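Local coordinates for protein octaprenyl Pyrophosphate Synthase (Helicobacter pylori, PDB 3TC1) that probably catalyses the stepwise condensation of isopentenyl diphosphate with an allylic diphosphate to build the 40-carbon chain of octaprenyl diphosphate, at residues Gln197-Leu202 and Lys274-Tyr279; Lys162-Ile167 and Phe188-Gly193; Gln153-Ile158 and Lys224-Tyr229; Leu230-Lys235 and Glu261-Tyr266. One frame throughout, in Å; residues are numbered along the deposited sequence.

The four contacts lie in the all-helical prenyl synthase fold and share a few helices. Helix 182-205 supplies contacts 1 and 2, whose centres are about 12 Å apart; helix 152-177 carries one side of contacts 2 and 3, and helix 227-233 serves contacts 3 and 4. Along the chain contact 2 closes first, the segments of contacts 1 and 3 alternate, and contact 4 falls between the two segments of contact 1. Y155 is hydrogen-bonded to D201, the neighbour of the magnesium ligand D200, while W156 packs on I198 on the side facing helix 268-286. Contacts 1 to 3 thus link the helices behind the metal-binding motif; contact 4, about 27 Å from contact 2 between centres, packs outer helices away from the metal.

Contact 1 of 4, residues Gln197-Leu202 and Lys274-Tyr279; sequences QIIDDL and KTAQVY. With MG (magnesium ion), chain D.
I198 and I199 both pack on the methyl of A276 between two nearly antiparallel helices. The CG2 branch of I198 lies 3.8 Å from A276 CB, while its other branch reaches on along the partner helix, with CD1 3.7 Å from Y279 CE2. That reach follows from chi1 of -69°, which sets CG1 beside the backbone N and leaves CG2 opposite it. The isoleucine runs roughly perpendicular to the Y279 side chain, its methyl meeting the ring obliquely. I199 CD1 reaches the same alanine methyl from a direction roughly at right angles to I198 CG2, also at 3.8 Å from A276 CB.

Behind this greasy seam, the far side of helix 182-205 is polar. D200 OD2 binds the magnesium ion at 2.2 Å, and five waters complete its shell; one of them donates to D201 OD1 at 2.7 Å. Q197 steadies the pair of aspartates: its NE2 donates to D201 OD1 at 2.9 Å, from above the carboxylate plane, and weakly to D200 OD2, while OE1 is hydrogen-bonded to T163 OG1.

D200 and D201 open the DDLLD sequence, the second aspartate-rich motif of polyprenyl synthetases. With one protein ligand and five waters, the metal has sites that substrate diphosphate could take over, as in relatives.

Contact 2 of 4, residues Lys162-Ile167 and Phe188-Gly193; sequences KTAHFI and FGLNFG
L190 runs alongside H165 in the same direction, with the leucine methyl resting on the imidazole. L190 CD1 stands 4.1 Å from the H165 ring centroid, 28° off the normal, a CH-pi contact over one face. L190 CG is turned anti to the backbone N (chi1 -178°), which swings the isobutyl group across to the other helix, where the same CD1 also meets A164 CB at 3.8 Å. The imidazole is held from outside: H165 ND1 is hydrogen-bonded to E168 OE1, one turn along its own helix.

On the other flank I167 points at the partner backbone and divides its branches between two glycines. Its CG2 sits 3.6 Å from G189 O and brushes the F192 ring obliquely, whereas CD1 packs 3.8 Å from G193 CA. G189 and G193 form a GxxxG pattern on helix 182-205, and here it does what that motif allows: the axes of the two nearly antiparallel segments come within 7.3 Å, at 156°, and A164 CA approaches G193 CA to 4.1 Å. With hydrogen alone on G193, the two backbones lie directly against each other there.

Helix 152-177 widens into a pi-type turn at residues 162-164, just where it faces G193. There T163 turns its methyl to the glycine, with CG2 3.9 Å from G193 O, while R39 and L42 of helix 38-44 cover I167.

Contact 3 of 4, residues Gln153-Ile158 and Lys224-Tyr229; sequences QKYWRI and KTTLPY
Y155 OH, lodged against the first residue of helix 227-233, is hydrogen-bonded to the carboxylate oxygen D201 OD2, which T226 also abuts with its methyl. The same hydroxyl oxygen lies 3.6 Å from L227 CB. One face of the phenol is laid over the chain where the helix begins, with Y155 CZ 3.4 Å from L227 N, and Y155 CE1 is 3.6 Å from T226 CA. Reaching this far depends on chi1 of 169°, which carries the ring away from its own backbone N and out across the gap. The L227 side chain stands nearly square to that of Y155.

W156 takes the outer flank of the same leucine: its CH2 corner meets L227 CD2 at 3.8 Å, obliquely. The neighbouring aromatics also pack together, since Y155 CD2 lies over the rim of one indole face, 3.8 Å above its plane. T275 of helix 268-286 touches both W156 and L227, closing that side.

T226 occupies the N-cap position, though its side chain makes no capping bond, and T225 before it centres an inverse gamma turn. The arrangement joins the start of helix 152-177 to the GKTT loop near the metal site. In related prenyl synthases, the lysine of this loop contacts substrate diphosphate, which is consistent with its place here.

Contact 4 of 4, residues Leu230-Lys235 and Glu261-Tyr266; sequences LLLYEK and EKFKQY
Apolar packing centres on L232, which projects from helix 227-233 into the angle between F263 and Y266. Its chi1 of 177° takes CG straight away from the backbone N and divides the fork between two aromatics: CD2 lies 3.7 Å from F263 CE1, and CD1 lies 3.7 Å from Y266 CD2. The leucine is set crosswise to both side chains, and each ring receives its methyl obliquely. The fork also rides on the last turn of the facing helix, where L232 CD1 comes within 3.4 Å of K262 O and L232 CD2 within 3.8 Å of K262 CB.

A CH-pi contact closes the outer end. K235 CB sits 4.0 Å from the Y266 ring centroid, 25° off the normal, while the opposite face of that ring carries Q265 CG, so the phenol is sandwiched between two aliphatic groups. K235 O lies 3.6 Å from Y266 CE1.

In the fold this is where helix 227-233 runs out against the C-terminal end of helix 253-265, in the outlying part of the helical bundle; Y266 is the first residue beyond that helix. I268 of helix 268-286 lies against L232 and F263, and the F263 ring meets Y229 edge-to-face.

Polar bonds fringe the apolar patch and do not cross it. K262 NZ donates to Q265 OE1 at 2.7 Å, on a lone pair in the carbonyl plane, and forms a salt bridge with D240. The K235 chain, bent at chi2 and chi4, carries NZ to a salt bridge with E271 of helix 268-286.

Contact 1 of 4, residues Gln197-Leu202 and Lys274-Tyr279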
# COMPACT_ATOMS: atom_id res chain seq x y z
N GLN B 197 4.58 -14.55 17.62
CA GLN B 197 5.10 -15.05 16.35
C GLN B 197 5.94 -16.31 16.50
O GLN B 197 6.00 -17.13 15.59
CB GLN B 197 5.91 -13.96 15.64
CG GLN B 197 6.27 -14.32 14.19
CD GLN B 197 5.05 -14.65 13.36
OE1 GLN B 197 4.12 -13.84 13.24
NE2 GLN B 197 5.03 -15.84 12.77
N ILE B 198 6.61 -16.46 17.64
CA ILE B 198 7.42 -17.66 17.86
C ILE B 198 6.46 -18.86 17.96
O ILE B 198 6.70 -19.90 17.35
CB ILE B 198 8.27 -17.53 19.14
CG1 ILE B 198 9.36 -16.48 18.93
CG2 ILE B 198 8.93 -18.87 19.48
CD1 ILE B 198 10.11 -16.10 20.20
N ILE B 199 5.37 -18.68 18.71
CA ILE B 199 4.38 -19.74 18.88
C ILE B 199 3.71 -20.03 17.54
O ILE B 199 3.35 -21.17 17.23
CB ILE B 199 3.30 -19.35 19.92
CG1 ILE B 199 3.92 -19.26 21.31
CG2 ILE B 199 2.15 -20.36 19.89
CD1 ILE B 199 4.59 -20.54 21.78
N ASP B 200 3.53 -18.99 16.73
CA ASP B 200 2.91 -19.18 15.43
C ASP B 200 3.83 -20.02 14.56
O ASP B 200 3.39 -20.93 13.86
CB ASP B 200 2.64 -17.85 14.75
CG ASP B 200 2.00 -18.03 13.40
OD1 ASP B 200 0.81 -18.39 13.35
OD2 ASP B 200 2.72 -17.83 12.40
N ASP B 201 5.13 -19.72 14.59
CA ASP B 201 6.09 -20.48 13.80
C ASP B 201 6.14 -21.91 14.34
O ASP B 201 6.32 -22.87 13.59
CB ASP B 201 7.49 -19.86 13.89
CG ASP B 201 7.59 -18.55 13.12
OD1 ASP B 201 6.62 -18.19 12.42
OD2 ASP B 201 8.66 -17.89 13.19
N LEU B 202 5.96 -22.05 15.65
CA LEU B 202 5.99 -23.36 16.28
C LEU B 202 4.79 -24.19 15.81
O LEU B 202 4.93 -25.36 15.45
CB LEU B 202 5.99 -23.21 17.80
CG LEU B 202 6.15 -24.48 18.64
CD1 LEU B 202 7.41 -25.22 18.22
CD2 LEU B 202 6.21 -24.11 20.12
N LYS B 274 10.36 -22.59 25.12
CA LYS B 274 11.01 -21.84 26.20
C LYS B 274 11.46 -20.45 25.74
O LYS B 274 11.44 -19.50 26.52
CB LYS B 274 12.21 -22.62 26.74
CG LYS B 274 11.83 -23.88 27.50
CD LYS B 274 13.06 -24.54 28.11
CE LYS B 274 12.70 -25.80 28.88
NZ LYS B 274 11.81 -25.51 30.04
N THR B 275 11.86 -20.33 24.49
CA THR B 275 12.29 -19.03 23.98
C THR B 275 11.10 -18.07 24.02
O THR B 275 11.24 -16.91 24.39
CB THR B 275 12.83 -19.14 22.54
OG1 THR B 275 13.85 -20.14 22.49
CG2 THR B 275 13.41 -17.81 22.07
N ALA B 276 9.92 -18.58 23.67
CA ALA B 276 8.70 -17.79 23.68
C ALA B 276 8.27 -17.44 25.10
O ALA B 276 7.79 -16.33 25.35
CB ALA B 276 7.57 -18.54 22.97
N GLN B 277 8.43 -18.39 26.02
CA GLN B 277 8.05 -18.17 27.42
C GLN B 277 8.83 -17.01 28.04
O GLN B 277 8.32 -16.32 28.92
CB GLN B 277 8.25 -19.45 28.24
CG GLN B 277 7.37 -20.61 27.79
CD GLN B 277 7.56 -21.87 28.63
OE1 GLN B 277 8.68 -22.30 28.88
NE2 GLN B 277 6.45 -22.47 29.05
N VAL B 278 10.06 -16.80 27.58
CA VAL B 278 10.86 -15.70 28.10
C VAL B 278 10.12 -14.40 27.79
O VAL B 278 9.94 -13.55 28.65
CB VAL B 278 12.26 -15.64 27.43
CG1 VAL B 278 12.98 -14.37 27.86
CG2 VAL B 278 13.08 -16.86 27.82
N TYR B 279 9.68 -14.27 26.54
CA TYR B 279 8.94 -13.08 26.13
C TYR B 279 7.60 -12.97 26.84
O TYR B 279 7.18 -11.88 27.22
CB TYR B 279 8.73 -13.09 24.62
CG TYR B 279 10.01 -12.86 23.85
CD1 TYR B 279 10.65 -11.63 23.91
CD2 TYR B 279 10.57 -13.87 23.08
CE1 TYR B 279 11.83 -11.40 23.21
CE2 TYR B 279 11.76 -13.66 22.38
CZ TYR B 279 12.38 -12.42 22.45
OH TYR B 279 13.55 -12.20 21.77
MG MG D . 2.67 -19.03 10.51
O HOH W 1 2.10 -21.08 11.80
O HOH W 2 0.41 -18.89 10.16
O HOH W 3 4.90 -19.30 10.72
O HOH W 4 2.98 -20.16 8.46
O HOH W 5 3.34 -16.81 9.54

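Contact 2 of 4, residues Lys162-Ile167 and Phe188-Gly193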
# COMPACT_ATOMS: atom_id res chain seq x y z
N LYS B 162 8.09 -7.50 10.99
CA LYS B 162 6.81 -7.98 10.45
C LYS B 162 5.69 -8.22 11.44
O LYS B 162 4.52 -8.15 11.07
CB LYS B 162 7.02 -9.27 9.65
CG LYS B 162 7.67 -9.08 8.30
CD LYS B 162 7.51 -10.33 7.45
CE LYS B 162 6.04 -10.64 7.18
NZ LYS B 162 5.86 -11.90 6.41
N THR B 163 6.02 -8.49 12.70
CA THR B 163 4.99 -8.77 13.68
C THR B 163 5.02 -8.03 15.01
O THR B 163 4.03 -7.42 15.40
CB THR B 163 4.95 -10.29 14.03
OG1 THR B 163 4.70 -11.05 12.84
CG2 THR B 163 3.85 -10.58 15.04
N ALA B 164 6.14 -8.10 15.71
CA ALA B 164 6.25 -7.50 17.04
C ALA B 164 6.01 -6.00 17.16
O ALA B 164 5.19 -5.57 17.96
CB ALA B 164 7.59 -7.86 17.65
N HIS B 165 6.74 -5.21 16.37
CA HIS B 165 6.61 -3.75 16.44
C HIS B 165 5.22 -3.19 16.14
O HIS B 165 4.85 -2.15 16.68
CB HIS B 165 7.64 -3.10 15.52
CG HIS B 165 9.04 -3.15 16.06
ND1 HIS B 165 9.40 -2.54 17.25
CD2 HIS B 165 10.15 -3.76 15.60
CE1 HIS B 165 10.68 -2.78 17.49
NE2 HIS B 165 11.16 -3.52 16.50
N PHE B 166 4.46 -3.85 15.28
CA PHE B 166 3.12 -3.38 14.96
C PHE B 166 2.22 -3.53 16.19
O PHE B 166 1.45 -2.63 16.53
CB PHE B 166 2.57 -4.15 13.76
CG PHE B 166 1.18 -3.76 13.36
CD1 PHE B 166 0.75 -2.44 13.47
CD2 PHE B 166 0.31 -4.70 12.84
CE1 PHE B 166 -0.54 -2.07 13.06
CE2 PHE B 166 -0.97 -4.34 12.42
CZ PHE B 166 -1.40 -3.02 12.53
N ILE B 167 2.30 -4.68 16.87
CA ILE B 167 1.49 -4.88 18.07
C ILE B 167 1.96 -3.88 19.12
O ILE B 167 1.14 -3.26 19.82
CB ILE B 167 1.62 -6.33 18.60
CG1 ILE B 167 1.06 -7.31 17.56
CG2 ILE B 167 0.87 -6.49 19.92
CD1 ILE B 167 1.25 -8.78 17.90
N PHE B 188 4.78 -4.20 26.84
CA PHE B 188 3.94 -5.40 26.88
C PHE B 188 3.65 -5.84 25.45
O PHE B 188 3.70 -7.03 25.14
CB PHE B 188 2.61 -5.11 27.58
CG PHE B 188 1.62 -6.25 27.48
CD1 PHE B 188 1.62 -7.28 28.41
CD2 PHE B 188 0.72 -6.31 26.42
CE1 PHE B 188 0.73 -8.36 28.30
CE2 PHE B 188 -0.18 -7.38 26.29
CZ PHE B 188 -0.17 -8.41 27.24
N GLY B 189 3.35 -4.88 24.59
CA GLY B 189 3.05 -5.20 23.20
C GLY B 189 4.20 -5.83 22.44
O GLY B 189 4.01 -6.80 21.71
N LEU B 190 5.41 -5.30 22.61
CA LEU B 190 6.58 -5.82 21.91
C LEU B 190 6.89 -7.26 22.30
O LEU B 190 7.11 -8.12 21.44
CB LEU B 190 7.81 -4.95 22.19
CG LEU B 190 9.09 -5.36 21.47
CD1 LEU B 190 8.93 -5.11 19.97
CD2 LEU B 190 10.28 -4.56 22.02
N ASN B 191 6.92 -7.53 23.60
CA ASN B 191 7.21 -8.88 24.06
C ASN B 191 6.09 -9.86 23.73
O ASN B 191 6.36 -11.00 23.37
CB ASN B 191 7.52 -8.86 25.56
CG ASN B 191 8.85 -8.18 25.87
OD1 ASN B 191 8.89 -7.01 26.25
ND2 ASN B 191 9.93 -8.92 25.70
N PHE B 192 4.84 -9.42 23.84
CA PHE B 192 3.71 -10.29 23.51
C PHE B 192 3.81 -10.65 22.03
O PHE B 192 3.54 -11.79 21.64
CB PHE B 192 2.37 -9.58 23.75
CG PHE B 192 1.18 -10.39 23.31
CD1 PHE B 192 0.54 -11.26 24.18
CD2 PHE B 192 0.72 -10.31 21.99
CE1 PHE B 192 -0.53 -12.05 23.76
CE2 PHE B 192 -0.35 -11.10 21.56
CZ PHE B 192 -0.97 -11.97 22.44
N GLY B 193 4.18 -9.66 21.21
CA GLY B 193 4.31 -9.87 19.78
C GLY B 193 5.41 -10.86 19.42
O GLY B 193 5.26 -11.66 18.50

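Contact 3 of 4, residues Gln153-Ile158 and Lys224-Tyr229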
# COMPACT_ATOMS: atom_id res chain seq x y z
N GLN B 153 20.06 -13.76 13.87
CA GLN B 153 19.82 -12.33 14.02
C GLN B 153 18.93 -11.77 12.91
O GLN B 153 18.14 -10.85 13.14
CB GLN B 153 21.14 -11.56 14.08
CG GLN B 153 22.04 -11.97 15.24
CD GLN B 153 21.31 -12.02 16.57
OE1 GLN B 153 21.40 -13.01 17.31
NE2 GLN B 153 20.59 -10.95 16.90
N LYS B 154 19.04 -12.34 11.72
CA LYS B 154 18.21 -11.87 10.60
C LYS B 154 16.77 -12.26 10.85
O LYS B 154 15.85 -11.51 10.54
CB LYS B 154 18.70 -12.48 9.28
CG LYS B 154 20.13 -12.09 8.93
CD LYS B 154 20.53 -12.66 7.57
CE LYS B 154 21.99 -12.38 7.27
NZ LYS B 154 22.42 -13.01 6.00
N TYR B 155 16.58 -13.45 11.42
CA TYR B 155 15.27 -13.98 11.75
C TYR B 155 14.59 -13.06 12.77
O TYR B 155 13.43 -12.67 12.60
CB TYR B 155 15.40 -15.39 12.33
CG TYR B 155 14.14 -15.95 12.94
CD1 TYR B 155 13.09 -16.40 12.15
CD2 TYR B 155 13.99 -16.00 14.33
CE1 TYR B 155 11.92 -16.90 12.72
CE2 TYR B 155 12.82 -16.49 14.91
CZ TYR B 155 11.80 -16.93 14.11
OH TYR B 155 10.64 -17.41 14.68
N TRP B 156 15.32 -12.73 13.83
CA TRP B 156 14.79 -11.87 14.89
C TRP B 156 14.40 -10.49 14.35
O TRP B 156 13.40 -9.91 14.77
CB TRP B 156 15.82 -11.72 16.01
CG TRP B 156 16.03 -12.98 16.79
CD1 TRP B 156 17.23 -13.57 17.09
CD2 TRP B 156 15.02 -13.79 17.39
NE1 TRP B 156 17.02 -14.71 17.84
CE2 TRP B 156 15.67 -14.87 18.04
CE3 TRP B 156 13.62 -13.72 17.44
CZ2 TRP B 156 14.97 -15.86 18.73
CZ3 TRP B 156 12.92 -14.71 18.13
CH2 TRP B 156 13.61 -15.77 18.77
N ARG B 157 15.19 -9.97 13.42
CA ARG B 157 14.90 -8.67 12.83
C ARG B 157 13.59 -8.74 12.05
O ARG B 157 12.76 -7.83 12.11
CB ARG B 157 16.04 -8.24 11.91
CG ARG B 157 15.82 -6.88 11.27
CD ARG B 157 17.05 -6.39 10.53
NE ARG B 157 16.82 -5.06 9.96
CZ ARG B 157 17.76 -4.34 9.36
NH1 ARG B 157 19.00 -4.81 9.25
NH2 ARG B 157 17.47 -3.14 8.87
N ILE B 158 13.41 -9.84 11.31
CA ILE B 158 12.19 -10.02 10.54
C ILE B 158 10.97 -10.14 11.45
O ILE B 158 9.94 -9.51 11.20
CB ILE B 158 12.28 -11.28 9.64
CG1 ILE B 158 13.35 -11.07 8.57
CG2 ILE B 158 10.91 -11.58 9.02
CD1 ILE B 158 13.64 -12.30 7.72
N LYS B 224 11.08 -20.01 4.38
CA LYS B 224 11.26 -19.33 5.66
C LYS B 224 11.95 -20.24 6.66
O LYS B 224 11.39 -21.26 7.04
CB LYS B 224 9.92 -18.89 6.25
CG LYS B 224 9.15 -17.88 5.41
CD LYS B 224 7.81 -17.57 6.04
CE LYS B 224 6.99 -16.63 5.17
NZ LYS B 224 5.62 -16.44 5.72
N THR B 225 13.17 -19.89 7.07
CA THR B 225 13.90 -20.69 8.05
C THR B 225 13.55 -20.14 9.44
O THR B 225 14.25 -19.28 9.97
CB THR B 225 15.42 -20.62 7.85
OG1 THR B 225 15.74 -20.92 6.48
CG2 THR B 225 16.12 -21.64 8.74
N THR B 226 12.45 -20.65 10.00
CA THR B 226 11.96 -20.21 11.30
C THR B 226 12.79 -20.73 12.47
O THR B 226 13.67 -21.58 12.29
CB THR B 226 10.48 -20.61 11.48
OG1 THR B 226 10.35 -22.03 11.37
CG2 THR B 226 9.62 -19.97 10.39
N LEU B 227 12.51 -20.23 13.67
CA LEU B 227 13.27 -20.63 14.86
C LEU B 227 13.50 -22.13 15.02
O LEU B 227 14.62 -22.56 15.28
CB LEU B 227 12.61 -20.06 16.13
CG LEU B 227 13.47 -20.16 17.40
CD1 LEU B 227 14.85 -19.55 17.13
CD2 LEU B 227 12.78 -19.44 18.55
N PRO B 228 12.44 -22.96 14.88
CA PRO B 228 12.66 -24.40 15.02
C PRO B 228 13.79 -24.91 14.12
O PRO B 228 14.63 -25.69 14.55
CB PRO B 228 11.31 -24.99 14.62
CG PRO B 228 10.34 -23.94 15.06
CD PRO B 228 11.02 -22.66 14.63
N TYR B 229 13.80 -24.45 12.87
CA TYR B 229 14.82 -24.86 11.91
C TYR B 229 16.19 -24.31 12.26
O TYR B 229 17.21 -24.97 12.06
CB TYR B 229 14.40 -24.42 10.50
CG TYR B 229 13.18 -25.16 10.00
CD1 TYR B 229 13.31 -26.41 9.37
CD2 TYR B 229 11.90 -24.65 10.20
CE1 TYR B 229 12.18 -27.12 8.95
CE2 TYR B 229 10.77 -25.36 9.78
CZ TYR B 229 10.92 -26.59 9.16
OH TYR B 229 9.81 -27.29 8.74

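Contact 4 of 4, residues Leu230-Lys235 and Glu261-Tyr266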
# COMPACT_ATOMS: atom_id res chain seq x y z
N LEU B 230 16.22 -23.09 12.78
CA LEU B 230 17.47 -22.46 13.19
C LEU B 230 18.08 -23.22 14.37
O LEU B 230 19.27 -23.55 14.36
CB LEU B 230 17.21 -21.00 13.58
CG LEU B 230 16.86 -20.11 12.38
CD1 LEU B 230 16.16 -18.84 12.84
CD2 LEU B 230 18.15 -19.80 11.61
N LEU B 231 17.27 -23.50 15.38
CA LEU B 231 17.74 -24.22 16.56
C LEU B 231 18.15 -25.65 16.19
O LEU B 231 19.14 -26.17 16.70
CB LEU B 231 16.65 -24.25 17.64
CG LEU B 231 16.27 -22.88 18.23
CD1 LEU B 231 15.15 -23.05 19.25
CD2 LEU B 231 17.49 -22.25 18.89
N LEU B 232 17.40 -26.28 15.29
CA LEU B 232 17.72 -27.64 14.85
C LEU B 232 19.06 -27.65 14.13
O LEU B 232 19.93 -28.47 14.41
CB LEU B 232 16.64 -28.18 13.90
CG LEU B 232 16.95 -29.57 13.33
CD1 LEU B 232 17.02 -30.59 14.48
CD2 LEU B 232 15.89 -29.98 12.32
N TYR B 233 19.22 -26.73 13.18
CA TYR B 233 20.45 -26.62 12.39
C TYR B 233 21.71 -26.54 13.26
O TYR B 233 22.75 -27.09 12.91
CB TYR B 233 20.39 -25.39 11.48
CG TYR B 233 21.60 -25.26 10.59
CD1 TYR B 233 21.75 -26.06 9.46
CD2 TYR B 233 22.61 -24.35 10.91
CE1 TYR B 233 22.89 -25.97 8.67
CE2 TYR B 233 23.75 -24.26 10.12
CZ TYR B 233 23.88 -25.06 9.00
OH TYR B 233 24.99 -24.96 8.20
N GLU B 234 21.61 -25.81 14.36
CA GLU B 234 22.74 -25.65 15.29
C GLU B 234 23.13 -26.94 16.02
O GLU B 234 24.23 -27.02 16.58
CB GLU B 234 22.39 -24.56 16.31
CG GLU B 234 22.48 -23.14 15.77
CD GLU B 234 21.66 -22.15 16.58
OE1 GLU B 234 21.60 -22.29 17.82
OE2 GLU B 234 21.10 -21.21 15.97
N LYS B 235 22.25 -27.93 16.02
CA LYS B 235 22.50 -29.21 16.71
C LYS B 235 22.80 -30.37 15.76
O LYS B 235 23.36 -31.38 16.18
CB LYS B 235 21.30 -29.60 17.57
CG LYS B 235 20.84 -28.58 18.58
CD LYS B 235 21.63 -28.67 19.87
CE LYS B 235 21.06 -27.72 20.91
NZ LYS B 235 19.62 -28.00 21.19
N GLU B 261 11.08 -35.95 13.16
CA GLU B 261 11.95 -36.84 13.92
C GLU B 261 13.16 -36.08 14.44
O GLU B 261 13.60 -36.29 15.57
CB GLU B 261 12.43 -38.02 13.07
CG GLU B 261 11.32 -38.88 12.51
CD GLU B 261 11.84 -40.11 11.81
OE1 GLU B 261 12.96 -40.05 11.26
OE2 GLU B 261 11.13 -41.13 11.79
N LYS B 262 13.70 -35.20 13.61
CA LYS B 262 14.87 -34.42 13.99
C LYS B 262 14.56 -33.41 15.09
O LYS B 262 15.38 -33.20 15.98
CB LYS B 262 15.47 -33.72 12.76
CG LYS B 262 16.18 -34.68 11.80
CD LYS B 262 17.36 -35.37 12.49
CE LYS B 262 17.75 -36.66 11.79
NZ LYS B 262 18.84 -37.39 12.51
N PHE B 263 13.38 -32.79 15.04
CA PHE B 263 13.00 -31.85 16.09
C PHE B 263 12.92 -32.61 17.42
O PHE B 263 13.37 -32.13 18.45
CB PHE B 263 11.63 -31.21 15.81
CG PHE B 263 11.63 -30.20 14.69
CD1 PHE B 263 12.75 -29.39 14.45
CD2 PHE B 263 10.49 -30.01 13.91
CE1 PHE B 263 12.72 -28.41 13.45
CE2 PHE B 263 10.46 -29.02 12.91
CZ PHE B 263 11.57 -28.23 12.68
N LYS B 264 12.32 -33.80 17.37
CA LYS B 264 12.20 -34.64 18.57
C LYS B 264 13.57 -35.05 19.07
O LYS B 264 13.87 -34.97 20.27
CB LYS B 264 11.38 -35.90 18.27
CG LYS B 264 9.88 -35.67 18.10
CD LYS B 264 9.19 -36.99 17.77
CE LYS B 264 7.70 -36.80 17.49
NZ LYS B 264 6.94 -36.39 18.70
N GLN B 265 14.41 -35.50 18.14
CA GLN B 265 15.76 -35.95 18.47
C GLN B 265 16.56 -34.93 19.28
O GLN B 265 17.31 -35.30 20.20
CB GLN B 265 16.52 -36.29 17.19
CG GLN B 265 17.96 -36.73 17.43
CD GLN B 265 18.67 -37.13 16.15
OE1 GLN B 265 18.08 -37.08 15.07
NE2 GLN B 265 19.92 -37.53 16.26
N TYR B 266 16.41 -33.65 18.96
CA TYR B 266 17.16 -32.63 19.66
C TYR B 266 16.31 -31.74 20.56
O TYR B 266 16.75 -30.66 20.96
CB TYR B 266 17.95 -31.80 18.65
CG TYR B 266 19.03 -32.61 17.94
CD1 TYR B 266 20.21 -32.96 18.60
CD2 TYR B 266 18.86 -33.05 16.63
CE1 TYR B 266 21.20 -33.72 17.96
CE2 TYR B 266 19.84 -33.82 15.98
CZ TYR B 266 21.00 -34.15 16.66
OH TYR B 266 21.98 -34.90 16.03